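Local coordinates for putative Phosphate (Eubacterium rectale, PDB 3DAO), which is probably a phosphatase of the haloacid dehalogenase-like hydrolase family, though its substrate is not established, at residues A[140-143]-A[144-147]; A[105-108]-A[109-113]. All coordinates share one frame; numbering follows the deposited sequence.

Contact 1 of 2, residues A[140-143]-A[144-147]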
# COMPACT_ATOMS: atom_id res chain seq x y z
N ILE A 140 -13.07 6.57 -16.38
CA ILE A 140 -12.28 6.11 -15.24
C ILE A 140 -11.04 6.98 -15.09
O ILE A 140 -10.60 7.26 -13.97
CB ILE A 140 -11.94 4.60 -15.34
CG1 ILE A 140 -11.71 4.04 -13.93
CG2 ILE A 140 -10.84 4.40 -16.33
CD1 ILE A 140 -13.02 4.04 -13.04
N PHE A 141 -10.48 7.43 -16.21
CA PHE A 141 -9.33 8.34 -16.17
C PHE A 141 -9.74 9.59 -15.39
O PHE A 141 -9.05 10.08 -14.52
CB PHE A 141 -8.92 8.78 -17.55
CG PHE A 141 -7.74 9.72 -17.54
CD1 PHE A 141 -6.44 9.21 -17.56
CD2 PHE A 141 -7.93 11.08 -17.48
CE1 PHE A 141 -5.36 10.07 -17.55
CE2 PHE A 141 -6.86 11.92 -17.47
CZ PHE A 141 -5.58 11.42 -17.49
N HIS A 142 -10.88 10.13 -15.76
CA HIS A 142 -11.42 11.30 -15.02
C HIS A 142 -11.68 11.05 -13.56
O HIS A 142 -11.45 11.95 -12.75
CB HIS A 142 -12.65 11.89 -15.72
CG HIS A 142 -12.28 12.59 -16.99
ND1 HIS A 142 -11.74 13.85 -17.00
CD2 HIS A 142 -12.34 12.19 -18.28
CE1 HIS A 142 -11.47 14.20 -18.25
NE2 HIS A 142 -11.83 13.22 -19.05
N LEU A 143 -12.14 9.85 -13.20
CA LEU A 143 -12.41 9.52 -11.81
C LEU A 143 -11.09 9.51 -11.03
O LEU A 143 -10.98 10.07 -9.92
CB LEU A 143 -13.10 8.17 -11.66
CG LEU A 143 -13.50 7.74 -10.24
CD1 LEU A 143 -14.71 8.55 -9.70
CD2 LEU A 143 -13.76 6.25 -10.23
N LEU A 144 -10.11 8.87 -11.61
CA LEU A 144 -8.79 8.73 -10.96
C LEU A 144 -8.14 10.08 -10.74
O LEU A 144 -7.65 10.36 -9.67
CB LEU A 144 -7.85 7.88 -11.83
CG LEU A 144 -8.27 6.44 -11.99
CD1 LEU A 144 -7.28 5.67 -12.93
CD2 LEU A 144 -8.45 5.79 -10.66
N ARG A 145 -8.19 10.92 -11.76
CA ARG A 145 -7.51 12.23 -11.69
C ARG A 145 -8.28 13.25 -10.88
O ARG A 145 -7.72 13.92 -10.01
CB ARG A 145 -7.27 12.83 -13.09
CG ARG A 145 -6.39 14.10 -13.07
CD ARG A 145 -6.24 14.72 -14.46
NE ARG A 145 -7.51 15.32 -14.82
CZ ARG A 145 -7.91 15.68 -16.04
NH1 ARG A 145 -7.15 15.51 -17.10
NH2 ARG A 145 -9.12 16.19 -16.17
N ASP A 146 -9.59 13.31 -11.12
CA ASP A 146 -10.37 14.41 -10.57
C ASP A 146 -11.21 14.12 -9.35
O ASP A 146 -11.71 15.05 -8.70
CB ASP A 146 -11.19 15.06 -11.69
CG ASP A 146 -10.32 15.68 -12.74
OD1 ASP A 146 -9.17 16.03 -12.44
OD2 ASP A 146 -10.78 15.82 -13.89
N SER A 147 -11.41 12.84 -9.05
CA SER A 147 -12.07 12.50 -7.79
C SER A 147 -11.08 11.89 -6.82
O SER A 147 -11.11 12.19 -5.64
CB SER A 147 -13.27 11.56 -7.95
OG SER A 147 -14.34 12.20 -8.65
O HOH W 1 -13.23 15.54 -14.49
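Arg145 meets Phe141 and His142 one turn back on helix 139-146, which links strands 131-133 and 152-154 in a beta-alpha-beta unit; its guanidinium stands nearly perpendicular to both rings. Arg145 NH1 lies 3.6 Å from Phe141 CE2, at the edge of the phenyl ring and in its plane, so this is an edge contact and no cation-pi stack. Arg145 NH2 lies 3.6 Å from His142 ND1, where the two side chains run alongside each other in the same direction. The Arg145 chain leaves with CG anti to the backbone N and then bends at chi3 (72°), which turns NE and NH2 onto the neighbouring carboxylate. There Arg145 NE meets Asp146 OD1 at 3.0 Å from above the carboxylate plane, and Arg145 NH2 donates to Asp146 OD2 at 2.8 Å on its syn side, a side-on grip. On the inner flank Leu144 CG rests 3.2 Å from Ile140 O, and Leu144 packs with Phe124 of strand 122-126 and Met152 of strand 152-154, where an apolar side chain suits the buried face. With Phe141 and Leu144 buried and Arg145 and Asp146 exposed, the helix is amphipathic, and the two-bond salt bridge probably tempers the arginine charge beside His142 while restraining the guanidinium's rotation.

Contact 2 of 2, residues A[105-108]-A[109-113]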
# COMPACT_ATOMS: atom_id res chain seq x y z
N ASP A 105 10.27 -6.51 -19.15
CA ASP A 105 9.64 -7.65 -19.86
C ASP A 105 8.29 -8.03 -19.26
O ASP A 105 7.41 -8.57 -19.94
CB ASP A 105 10.53 -8.91 -19.84
CG ASP A 105 11.62 -8.87 -20.89
OD1 ASP A 105 11.59 -7.97 -21.75
OD2 ASP A 105 12.50 -9.75 -20.85
N ILE A 106 8.16 -7.80 -17.97
CA ILE A 106 6.94 -8.13 -17.26
C ILE A 106 5.86 -7.06 -17.57
O ILE A 106 4.84 -7.37 -18.17
CB ILE A 106 7.13 -8.23 -15.74
CG1 ILE A 106 8.17 -9.30 -15.36
CG2 ILE A 106 5.80 -8.56 -15.08
CD1 ILE A 106 7.77 -10.67 -15.76
N TRP A 107 6.10 -5.82 -17.20
CA TRP A 107 5.03 -4.79 -17.42
C TRP A 107 4.76 -4.48 -18.89
O TRP A 107 3.61 -4.23 -19.27
CB TRP A 107 5.25 -3.49 -16.59
CG TRP A 107 6.50 -2.70 -16.84
CD1 TRP A 107 7.68 -2.85 -16.20
CD2 TRP A 107 6.66 -1.58 -17.72
NE1 TRP A 107 8.59 -1.95 -16.67
CE2 TRP A 107 8.00 -1.14 -17.58
CE3 TRP A 107 5.82 -0.92 -18.62
CZ2 TRP A 107 8.52 -0.08 -18.32
CZ3 TRP A 107 6.33 0.16 -19.34
CH2 TRP A 107 7.68 0.55 -19.20
N LYS A 108 5.81 -4.48 -19.72
CA LYS A 108 5.60 -4.26 -21.16
C LYS A 108 4.91 -5.48 -21.78
O LYS A 108 4.02 -5.34 -22.63
CB LYS A 108 6.91 -3.94 -21.89
CG LYS A 108 7.37 -2.53 -21.59
CD LYS A 108 8.53 -2.08 -22.45
CE LYS A 108 8.83 -0.61 -22.15
NZ LYS A 108 9.92 -0.02 -22.98
N GLY A 109 5.28 -6.65 -21.34
CA GLY A 109 4.62 -7.89 -21.77
C GLY A 109 3.12 -7.89 -21.44
O GLY A 109 2.26 -8.31 -22.24
N MSE A 110 2.82 -7.42 -20.23
CA MSE A 110 1.42 -7.28 -19.77
C MSE A 110 0.67 -6.31 -20.66
O MSE A 110 -0.46 -6.57 -21.06
CB MSE A 110 1.35 -6.84 -18.32
CG MSE A 110 1.78 -7.92 -17.39
SE MSE A 110 1.96 -7.23 -15.60
CE MSE A 110 2.15 -8.93 -14.62
N CYS A 111 1.29 -5.17 -20.95
CA CYS A 111 0.69 -4.15 -21.82
C CYS A 111 0.31 -4.77 -23.16
O CYS A 111 -0.80 -4.62 -23.66
CB CYS A 111 1.68 -3.02 -22.12
SG CYS A 111 2.01 -1.79 -20.81
N ARG A 112 1.28 -5.45 -23.77
CA ARG A 112 1.04 -6.05 -25.11
C ARG A 112 -0.06 -7.05 -25.11
O ARG A 112 -0.91 -7.08 -26.02
CB ARG A 112 2.32 -6.67 -25.68
CG ARG A 112 3.34 -5.62 -25.92
CD ARG A 112 4.65 -6.18 -26.42
NE ARG A 112 5.61 -5.10 -26.60
CZ ARG A 112 6.72 -4.98 -25.89
NH1 ARG A 112 7.09 -5.95 -25.06
NH2 ARG A 112 7.50 -3.97 -26.08
N MSE A 113 -0.11 -7.83 -24.03
CA MSE A 113 -1.13 -8.86 -23.91
C MSE A 113 -2.52 -8.26 -23.72
O MSE A 113 -3.49 -8.72 -24.33
CB MSE A 113 -0.82 -9.86 -22.80
CG MSE A 113 -1.97 -10.83 -22.56
SE MSE A 113 -1.54 -12.22 -21.27
CE MSE A 113 -0.17 -13.23 -22.25
O HOH W 2 10.04 -5.62 -23.35
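Side chains one turn apart meet here along the amphipathic helix 104-117, which lies against the second, six-stranded sheet of this haloacid dehalogenase-like protein, away from the eight-stranded sheet that carries a DxDx(T/V)-like pattern, consistent with the family. The buried side begins with Ile106 and Met110, a selenomethionine, which run side by side and point the same way; Ile106 CG2 touches Met110 CE at 3.7 Å. The extended Met110 chain carries its selenium and methyl out along the isoleucine, and both residues pack on Trp189 of helix 185-189. A long, flexible selenoether chain suits this seam, since Met110 also reaches Phe169 and Leu195 of the sheet. Next to it Cys111, a small and weakly polar residue suited to a buried place, puts SG near the plane of the Trp107 indole, 4.5 Å from Trp107 CE3 at the ring edge, and both side chains touch Ile158. One face of the same indole is covered by Lys108 CG, 3.6 Å above the ring plane and offset toward the rim. Beyond CG the lysine is fully extended, which lets its aliphatic part lie buried while NZ forms a salt bridge with Glu104 and hydrogen bonds to Thr159 O and Leu161 O. Backbone bonds hold the turn, from the straight Arg112 N to Lys108 O (167°) to the weak Gly109 N to Asp105 O. On the exposed side Arg112 runs back over the turn, and its NH1 lies 3.8 Å from Lys108 CB.

How the contacts relate
Both contacts lie on amphipathic helices associated with the six-stranded sheet, and no residue of one touches the other: their centres are 24 Å apart and their nearest atoms about 14 Å. Contact 1 belongs to the short helix of a beta-alpha-beta unit that joins strands 131-133 and 152-154, whereas contact 2 packs on strands 168-172 and 193-198 and on helix 185-189. Contact 2 has the larger buried share, with four of its eight touching residues buried against two in contact 1. Contact 2 is mostly apolar, built from isoleucine, selenomethionine, cysteine and tryptophan, its buried lysine being paired beyond the segments, while contact 1 puts a direct salt bridge on its surface.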